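Local coordinates for nucleoporin NUP170 (Chaetomium thermophilum, PDB 5HAX), which probably serves as a scaffold nucleoporin of the nuclear pore complex's inner ring, with a beta-propeller domain followed by a helical region, at residues Gly82-Ser87 / Phe93-Thr98; Val148-Thr151 / Ser157-Leu160; Ala48-Val53 / Tyr390-Val395. One frame throughout, in Å; residues are numbered along the deposited sequence.

Contact 1 (Gly82-Ser87 / Phe93-Thr98); sequences GYAWAS and FLWDYT
A84 and W95 show how an antiparallel pair gains a hydrophobic face from one large ring. Their backbones form a hydrogen-bonded pair, with A84 N to W95 O at 3.0 Å (165°) and W95 N to A84 O at 3.1 Å. Side chains pack too: one face of the W95 indole lies against the A84 methyl, whose CB is 4.0 Å from the centroid of the six-membered ring. W95 CG sits between its own N and carbonyl carbon (chi1 76°), which folds the indole back across the partner strand until its outer edge reaches A86 CB. F93 and A86 repeat the exchange, A86 N to F93 O spanning 2.8 Å.

On the other face, the Y83 ring covers D96 CB, 3.9 Å from its centroid, while its hydroxyl bonds K158 O in the next blade. A serine in place of Y83 would take the ring from over D96 CB and would probably leave K158 O without its hydroxyl partner.

The Y97 ring also packs, G82 O over one face, and Y97 N donates to G82 O over 3.2 Å (142°). Exposed T98 is the loose member, though D96 OD1 accepts T98 N, which makes an Asx turn, and T98 OG1 as well. G82 and Y83 face F78 in a G1 beta bulge. The whole is a beta hairpin, the two central strands of a four-stranded propeller blade.

Contact 2 (Val148-Thr151 / Ser157-Leu160); sequences VSAT and SKSL
S159 N donates to T151 O over 2.7 Å, a short bond that is nearly straight at its hydrogen (166°), although the donor stands clear of the T151 carbonyl plane by 31°. The return bond is a poorer match: T151 N reaches S159 O at 3.1 Å, well off a straight line, and is weak. This is a hydrogen-bonded antiparallel pair with one firm rung and one slack one.

The slackness may reflect crowding at S159 O. S149 O comes within 2.9 Å of S159 O, and since both oxygens are acceptors, the pair is likely to be mildly unfavourable. Carbon-bound hydrogens probably offset this in part, because A150 CA meets S159 O at 3.3 Å and L160 CA points a similar contact at S149 O.

Around this polar seam the side chains divide between two faces. On the buried one, V148 and L160 cross obliquely, V148 CG1 lying 4.0 Å from L160 CG. V148 CG1 is anti to its own N (chi1 179°), the setting that sends this methyl across to the leucine. A150 CB touches K158 CB on this side too, and the bent K158 chain lays its CD against A150 O at 3.6 Å before the chain turns off from the strand pair. The other face carries T151, which is exposed, and partly exposed S159; S159 CB approaches T151 O, and the two side chains touch only loosely.

The pair lies at the turn end of the hairpin made by strands 142-151 and 159-170. Strand 159-170 is an edge strand of its four-stranded blade, while 142-151 has strand 133-139 on its other flank, where V148 packs on H133 and L135.

Contact 3 (Ala48-Val53 / Tyr390-Val395); sequences APFHVV and YFFDVV
The segments lie on strands of neighbouring beta-propeller blades, with 48-49 leading into strand 50-57, and their backbones stay well apart: the nearest CA atoms, those of F50 and Y390, are 9.7 Å from each other. Strand 50-57 is an edge strand of the blade completed by 440-445, 473-478 and 481-487, so an early strand closes a blade built from late ones, the Velcro closure known from propellers. Strand 390-395 lies inside the adjoining blade.

Side chains alone bridge the gap, as an aromatic cluster. F50 CG is anti to the carbonyl carbon (chi1 -57°), which carries the ring toward Y390, and its edge meets the Y390 face, an offset edge-to-face pair with planes at 86°. F392 in turn directs its own edge at the face of F50, its plane inclined by 66°. F50 therefore gives an edge to one ring and a face to another, and both centroid separations are 5.7 Å.

R487 makes a cation-pi contact with F50, V406 and A408 pack against the same phenylalanine, and the Y390 hydroxyl bonds E462. The closest approach is at the phenylalanine's far end, where F50 CZ rests 3.8 Å from Y390 CD1.

Followed from the N terminus, the chain first lays down 48-53, which waits for 390-395 to close contact 3 across more than 300 residues. Inside that long loop two short hairpins form in series: contact 1 closes at 93-98 before contact 2 opens at 148-151, so the small loops nest within the large one and none cross. Contacts 1 and 2 belong to successive blades, with centres about 12 Å apart, and touch mainly where the Y83 hydroxyl meets K158 O, with a weak bond from S157 OG to D96 OD2 beside it. Contact 3 lies about 22 and 28 Å from their centres, joining the blade completed by strand 50-57 to the one before it.

Contact 1 (Gly82-Ser87 / Phe93-Thr98)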
loop_
_atom_site.group_PDB
_atom_site.type_symbol
_atom_site.label_atom_id
_atom_site.label_comp_id
_atom_site.label_asym_id
_atom_site.label_seq_id
_atom_site.Cartn_x
_atom_site.Cartn_y
_atom_site.Cartn_z
ATOM N N GLY A 82 -12.562 -5.302 -6.572
ATOM C CA GLY A 82 -13.264 -6.372 -5.890
ATOM C C GLY A 82 -13.929 -7.374 -6.806
ATOM O O GLY A 82 -14.936 -7.977 -6.422
ATOM N N TYR A 83 -13.384 -7.583 -8.003
ATOM C CA TYR A 83 -13.934 -8.523 -8.968
ATOM C C TYR A 83 -12.928 -9.626 -9.267
ATOM O O TYR A 83 -11.712 -9.418 -9.209
ATOM C CB TYR A 83 -14.318 -7.822 -10.276
ATOM C CG TYR A 83 -15.699 -7.212 -10.263
ATOM C CD1 TYR A 83 -15.934 -5.993 -9.645
ATOM C CD2 TYR A 83 -16.766 -7.854 -10.875
ATOM C CE1 TYR A 83 -17.194 -5.432 -9.631
ATOM C CE2 TYR A 83 -18.033 -7.300 -10.867
ATOM C CZ TYR A 83 -18.240 -6.087 -10.244
ATOM O OH TYR A 83 -19.498 -5.529 -10.232
ATOM N N ALA A 84 -13.458 -10.804 -9.580
ATOM C CA ALA A 84 -12.697 -11.927 -10.105
ATOM C C ALA A 84 -13.263 -12.300 -11.469
ATOM O O ALA A 84 -14.347 -11.857 -11.856
ATOM C CB ALA A 84 -12.745 -13.126 -9.151
ATOM N N TRP A 85 -12.514 -13.112 -12.213
ATOM C CA TRP A 85 -12.974 -13.541 -13.526
ATOM C C TRP A 85 -12.522 -14.965 -13.795
ATOM O O TRP A 85 -11.550 -15.458 -13.216
ATOM C CB TRP A 85 -12.482 -12.610 -14.642
ATOM C CG TRP A 85 -10.990 -12.465 -14.744
ATOM C CD1 TRP A 85 -10.224 -11.496 -14.170
ATOM C CD2 TRP A 85 -10.090 -13.306 -15.480
ATOM N NE1 TRP A 85 -8.903 -11.681 -14.496
ATOM C CE2 TRP A 85 -8.794 -12.785 -15.300
ATOM C CE3 TRP A 85 -10.254 -14.447 -16.269
ATOM C CZ2 TRP A 85 -7.668 -13.366 -15.877
ATOM C CZ3 TRP A 85 -9.134 -15.023 -16.843
ATOM C CH2 TRP A 85 -7.857 -14.480 -16.644
ATOM N N ALA A 86 -13.259 -15.620 -14.688
ATOM C CA ALA A 86 -12.959 -16.972 -15.129
ATOM C C ALA A 86 -13.205 -17.043 -16.627
ATOM O O ALA A 86 -14.254 -16.599 -17.103
ATOM C CB ALA A 86 -13.825 -18.004 -14.399
ATOM N N SER A 87 -12.237 -17.581 -17.363
ATOM C CA SER A 87 -12.377 -17.812 -18.793
ATOM C C SER A 87 -12.515 -19.306 -19.048
ATOM O O SER A 87 -11.794 -20.113 -18.455
ATOM C CB SER A 87 -11.183 -17.249 -19.570
ATOM O OG SER A 87 -9.996 -17.973 -19.296
ATOM N N PHE A 93 -16.293 -14.754 -17.869
ATOM C CA PHE A 93 -17.294 -14.477 -16.841
ATOM C C PHE A 93 -16.652 -13.706 -15.697
ATOM O O PHE A 93 -15.676 -14.174 -15.103
ATOM C CB PHE A 93 -17.920 -15.776 -16.326
ATOM C CG PHE A 93 -18.640 -16.556 -17.385
ATOM C CD1 PHE A 93 -19.945 -16.242 -17.723
ATOM C CD2 PHE A 93 -18.011 -17.597 -18.047
ATOM C CE1 PHE A 93 -20.612 -16.955 -18.702
ATOM C CE2 PHE A 93 -18.671 -18.314 -19.027
ATOM C CZ PHE A 93 -19.974 -17.992 -19.355
ATOM N N LEU A 94 -17.209 -12.536 -15.388
ATOM C CA LEU A 94 -16.771 -11.691 -14.285
ATOM C C LEU A 94 -17.815 -11.709 -13.176
ATOM O O LEU A 94 -19.003 -11.929 -13.429
ATOM C CB LEU A 94 -16.549 -10.245 -14.744
ATOM C CG LEU A 94 -15.444 -9.931 -15.755
ATOM C CD1 LEU A 94 -15.730 -10.532 -17.125
ATOM C CD2 LEU A 94 -15.279 -8.423 -15.872
ATOM N N TRP A 95 -17.373 -11.467 -11.943
ATOM C CA TRP A 95 -18.310 -11.396 -10.829
ATOM C C TRP A 95 -17.666 -10.686 -9.647
ATOM O O TRP A 95 -16.450 -10.745 -9.452
ATOM C CB TRP A 95 -18.796 -12.790 -10.414
ATOM C CG TRP A 95 -17.801 -13.600 -9.633
ATOM C CD1 TRP A 95 -17.679 -13.661 -8.273
ATOM C CD2 TRP A 95 -16.803 -14.480 -10.163
ATOM N NE1 TRP A 95 -16.663 -14.520 -7.926
ATOM C CE2 TRP A 95 -16.110 -15.036 -9.069
ATOM C CE3 TRP A 95 -16.426 -14.851 -11.458
ATOM C CZ2 TRP A 95 -15.063 -15.938 -9.230
ATOM C CZ3 TRP A 95 -15.386 -15.748 -11.614
ATOM C CH2 TRP A 95 -14.716 -16.281 -10.507
ATOM N N ASP A 96 -18.508 -10.012 -8.866
ATOM C CA ASP A 96 -18.089 -9.317 -7.653
ATOM C C ASP A 96 -17.994 -10.329 -6.516
ATOM O O ASP A 96 -19.016 -10.839 -6.043
ATOM C CB ASP A 96 -19.082 -8.203 -7.330
ATOM C CG ASP A 96 -18.872 -7.600 -5.956
ATOM O OD1 ASP A 96 -17.727 -7.601 -5.458
ATOM O OD2 ASP A 96 -19.864 -7.116 -5.372
ATOM N N TYR A 97 -16.771 -10.624 -6.069
ATOM C CA TYR A 97 -16.578 -11.659 -5.060
ATOM C C TYR A 97 -16.924 -11.194 -3.651
ATOM O O TYR A 97 -17.039 -12.036 -2.756
ATOM C CB TYR A 97 -15.137 -12.183 -5.093
ATOM C CG TYR A 97 -14.062 -11.162 -4.772
ATOM C CD1 TYR A 97 -13.819 -10.763 -3.464
ATOM C CD2 TYR A 97 -13.272 -10.622 -5.778
ATOM C CE1 TYR A 97 -12.833 -9.840 -3.171
ATOM C CE2 TYR A 97 -12.281 -9.701 -5.493
ATOM C CZ TYR A 97 -12.069 -9.313 -4.190
ATOM O OH TYR A 97 -11.084 -8.396 -3.905
ATOM N N THR A 98 -17.094 -9.889 -3.428
ATOM C CA THR A 98 -17.546 -9.409 -2.128
ATOM C C THR A 98 -19.038 -9.627 -1.925
ATOM O O THR A 98 -19.499 -9.664 -0.779
ATOM C CB THR A 98 -17.228 -7.918 -1.961
ATOM O OG1 THR A 98 -18.119 -7.140 -2.767
ATOM C CG2 THR A 98 -15.783 -7.620 -2.355
#

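Contact 2 (Val148-Thr151 / Ser157-Leu160)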
loop_
_atom_site.group_PDB
_atom_site.type_symbol
_atom_site.label_atom_id
_atom_site.label_comp_id
_atom_site.label_asym_id
_atom_site.label_seq_id
_atom_site.Cartn_x
_atom_site.Cartn_y
_atom_site.Cartn_z
ATOM N N VAL A 148 -15.058 -0.058 -19.664
ATOM C CA VAL A 148 -15.553 -0.500 -18.367
ATOM C C VAL A 148 -15.901 0.720 -17.528
ATOM O O VAL A 148 -15.170 1.718 -17.527
ATOM C CB VAL A 148 -14.520 -1.378 -17.629
ATOM C CG1 VAL A 148 -15.062 -1.806 -16.268
ATOM C CG2 VAL A 148 -14.158 -2.591 -18.469
ATOM N N SER A 149 -17.019 0.631 -16.812
ATOM C CA SER A 149 -17.425 1.633 -15.832
ATOM C C SER A 149 -17.657 0.911 -14.512
ATOM O O SER A 149 -18.634 0.168 -14.374
ATOM C CB SER A 149 -18.686 2.374 -16.282
ATOM O OG SER A 149 -18.984 3.442 -15.398
ATOM N N ALA A 150 -16.756 1.120 -13.552
ATOM C CA ALA A 150 -16.809 0.473 -12.242
ATOM C C ALA A 150 -17.177 1.535 -11.210
ATOM O O ALA A 150 -16.338 2.001 -10.440
ATOM C CB ALA A 150 -15.481 -0.197 -11.916
ATOM N N THR A 151 -18.463 1.912 -11.192
ATOM C CA THR A 151 -18.931 2.941 -10.269
ATOM C C THR A 151 -19.346 2.312 -8.938
ATOM O O THR A 151 -20.033 1.288 -8.926
ATOM C CB THR A 151 -20.110 3.702 -10.864
ATOM O OG1 THR A 151 -21.143 2.779 -11.233
ATOM C CG2 THR A 151 -19.668 4.484 -12.096
ATOM N N SER A 157 -19.395 -2.175 -3.171
ATOM C CA SER A 157 -18.794 -2.994 -4.214
ATOM C C SER A 157 -19.146 -2.394 -5.566
ATOM O O SER A 157 -20.312 -2.078 -5.823
ATOM C CB SER A 157 -19.278 -4.443 -4.124
ATOM O OG SER A 157 -20.682 -4.526 -4.283
ATOM N N LYS A 158 -18.140 -2.253 -6.425
ATOM C CA LYS A 158 -18.302 -1.513 -7.670
ATOM C C LYS A 158 -19.328 -2.186 -8.576
ATOM O O LYS A 158 -19.364 -3.413 -8.701
ATOM C CB LYS A 158 -16.956 -1.404 -8.392
ATOM C CG LYS A 158 -15.797 -0.909 -7.521
ATOM C CD LYS A 158 -15.904 0.576 -7.207
ATOM C CE LYS A 158 -14.956 0.980 -6.082
ATOM N NZ LYS A 158 -13.538 0.612 -6.358
ATOM N N SER A 159 -20.174 -1.368 -9.203
ATOM C CA SER A 159 -21.101 -1.832 -10.229
ATOM C C SER A 159 -20.395 -1.779 -11.577
ATOM O O SER A 159 -19.897 -0.722 -11.977
ATOM C CB SER A 159 -22.366 -0.974 -10.252
ATOM O OG SER A 159 -23.128 -1.230 -11.418
ATOM N N LEU A 160 -20.365 -2.908 -12.280
ATOM C CA LEU A 160 -19.561 -3.064 -13.486
ATOM C C LEU A 160 -20.472 -3.202 -14.700
ATOM O O LEU A 160 -21.308 -4.111 -14.755
ATOM C CB LEU A 160 -18.641 -4.279 -13.359
ATOM C CG LEU A 160 -17.456 -4.316 -14.324
ATOM C CD1 LEU A 160 -16.292 -5.055 -13.688
ATOM C CD2 LEU A 160 -17.846 -4.969 -15.641
#

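Contact 3 (Ala48-Val53 / Tyr390-Val395)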
loop_
_atom_site.group_PDB
_atom_site.type_symbol
_atom_site.label_atom_id
_atom_site.label_comp_id
_atom_site.label_asym_id
_atom_site.label_seq_id
_atom_site.Cartn_x
_atom_site.Cartn_y
_atom_site.Cartn_z
ATOM N N ALA A 48 0.413 -11.768 15.474
ATOM C CA ALA A 48 0.481 -12.101 14.060
ATOM C C ALA A 48 0.490 -10.821 13.228
ATOM O O ALA A 48 -0.321 -9.921 13.480
ATOM C CB ALA A 48 -0.706 -12.977 13.666
ATOM N N PRO A 49 1.394 -10.686 12.249
ATOM C CA PRO A 49 1.405 -9.463 11.433
ATOM C C PRO A 49 0.273 -9.398 10.421
ATOM O O PRO A 49 -0.080 -8.296 9.983
ATOM C CB PRO A 49 2.772 -9.524 10.736
ATOM C CG PRO A 49 3.054 -10.985 10.621
ATOM C CD PRO A 49 2.452 -11.628 11.845
ATOM N N PHE A 50 -0.295 -10.540 10.044
ATOM C CA PHE A 50 -1.414 -10.619 9.119
ATOM C C PHE A 50 -2.379 -11.674 9.639
ATOM O O PHE A 50 -2.011 -12.522 10.454
ATOM C CB PHE A 50 -0.961 -10.996 7.699
ATOM C CG PHE A 50 0.061 -10.063 7.107
ATOM C CD1 PHE A 50 -0.319 -9.091 6.199
ATOM C CD2 PHE A 50 1.402 -10.174 7.441
ATOM C CE1 PHE A 50 0.617 -8.239 5.641
ATOM C CE2 PHE A 50 2.342 -9.322 6.888
ATOM C CZ PHE A 50 1.948 -8.356 5.987
ATOM N N HIS A 51 -3.622 -11.626 9.162
ATOM C CA HIS A 51 -4.551 -12.706 9.470
ATOM C C HIS A 51 -5.713 -12.685 8.488
ATOM O O HIS A 51 -6.041 -11.645 7.907
ATOM C CB HIS A 51 -5.058 -12.627 10.920
ATOM C CG HIS A 51 -5.935 -11.447 11.213
ATOM N ND1 HIS A 51 -5.722 -10.197 10.673
ATOM C CD2 HIS A 51 -7.021 -11.329 12.015
ATOM C CE1 HIS A 51 -6.643 -9.362 11.122
ATOM N NE2 HIS A 51 -7.444 -10.024 11.937
ATOM N N VAL A 52 -6.313 -13.858 8.299
ATOM C CA VAL A 52 -7.448 -14.020 7.397
ATOM C C VAL A 52 -8.701 -13.497 8.086
ATOM O O VAL A 52 -8.994 -13.868 9.228
ATOM C CB VAL A 52 -7.617 -15.497 6.996
ATOM C CG1 VAL A 52 -8.786 -15.663 6.033
ATOM C CG2 VAL A 52 -6.336 -16.039 6.376
ATOM N N VAL A 53 -9.457 -12.648 7.386
ATOM C CA VAL A 53 -10.648 -12.026 7.967
ATOM C C VAL A 53 -11.929 -12.642 7.410
ATOM O O VAL A 53 -12.943 -12.708 8.112
ATOM C CB VAL A 53 -10.633 -10.498 7.755
ATOM C CG1 VAL A 53 -9.560 -9.859 8.632
ATOM C CG2 VAL A 53 -10.424 -10.142 6.293
ATOM N N TYR A 390 5.409 -5.633 2.285
ATOM C CA TYR A 390 4.589 -6.807 2.565
ATOM C C TYR A 390 4.892 -7.903 1.547
ATOM O O TYR A 390 4.766 -7.685 0.340
ATOM C CB TYR A 390 3.106 -6.437 2.516
ATOM C CG TYR A 390 2.701 -5.260 3.380
ATOM C CD1 TYR A 390 3.296 -5.028 4.617
ATOM C CD2 TYR A 390 1.712 -4.378 2.954
ATOM C CE1 TYR A 390 2.915 -3.951 5.401
ATOM C CE2 TYR A 390 1.326 -3.303 3.729
ATOM C CZ TYR A 390 1.927 -3.093 4.951
ATOM O OH TYR A 390 1.537 -2.015 5.716
ATOM N N PHE A 391 5.279 -9.081 2.034
ATOM C CA PHE A 391 5.778 -10.166 1.194
ATOM C C PHE A 391 4.890 -11.393 1.360
ATOM O O PHE A 391 4.692 -11.869 2.482
ATOM C CB PHE A 391 7.231 -10.492 1.556
ATOM C CG PHE A 391 7.792 -11.696 0.846
ATOM C CD1 PHE A 391 7.740 -11.795 -0.533
ATOM C CD2 PHE A 391 8.401 -12.713 1.562
ATOM C CE1 PHE A 391 8.266 -12.898 -1.184
ATOM C CE2 PHE A 391 8.930 -13.814 0.918
ATOM C CZ PHE A 391 8.865 -13.903 -0.457
ATOM N N PHE A 392 4.363 -11.899 0.245
ATOM C CA PHE A 392 3.578 -13.130 0.203
ATOM C C PHE A 392 4.319 -14.153 -0.644
ATOM O O PHE A 392 4.654 -13.870 -1.799
ATOM C CB PHE A 392 2.186 -12.887 -0.395
ATOM C CG PHE A 392 1.272 -12.071 0.478
ATOM C CD1 PHE A 392 0.225 -12.671 1.153
ATOM C CD2 PHE A 392 1.447 -10.704 0.607
ATOM C CE1 PHE A 392 -0.625 -11.925 1.949
ATOM C CE2 PHE A 392 0.600 -9.953 1.404
ATOM C CZ PHE A 392 -0.436 -10.566 2.074
ATOM N N ASP A 393 4.562 -15.341 -0.083
ATOM C CA ASP A 393 5.250 -16.418 -0.793
ATOM C C ASP A 393 4.418 -17.689 -0.721
ATOM O O ASP A 393 4.079 -18.153 0.373
ATOM C CB ASP A 393 6.642 -16.673 -0.210
ATOM C CG ASP A 393 7.467 -17.621 -1.065
ATOM O OD1 ASP A 393 7.031 -17.951 -2.187
ATOM O OD2 ASP A 393 8.559 -18.030 -0.624
ATOM N N VAL A 394 4.104 -18.252 -1.885
ATOM C CA VAL A 394 3.352 -19.498 -1.987
ATOM C C VAL A 394 4.379 -20.626 -2.021
ATOM O O VAL A 394 5.042 -20.846 -3.036
ATOM C CB VAL A 394 2.454 -19.516 -3.226
ATOM C CG1 VAL A 394 1.649 -20.810 -3.287
ATOM C CG2 VAL A 394 1.533 -18.304 -3.235
ATOM N N VAL A 395 4.512 -21.343 -0.907
ATOM C CA VAL A 395 5.458 -22.448 -0.784
ATOM C C VAL A 395 4.709 -23.742 -1.066
ATOM O O VAL A 395 3.667 -24.012 -0.455
ATOM C CB VAL A 395 6.108 -22.481 0.611
ATOM C CG1 VAL A 395 7.106 -23.627 0.705
ATOM C CG2 VAL A 395 6.791 -21.153 0.907
#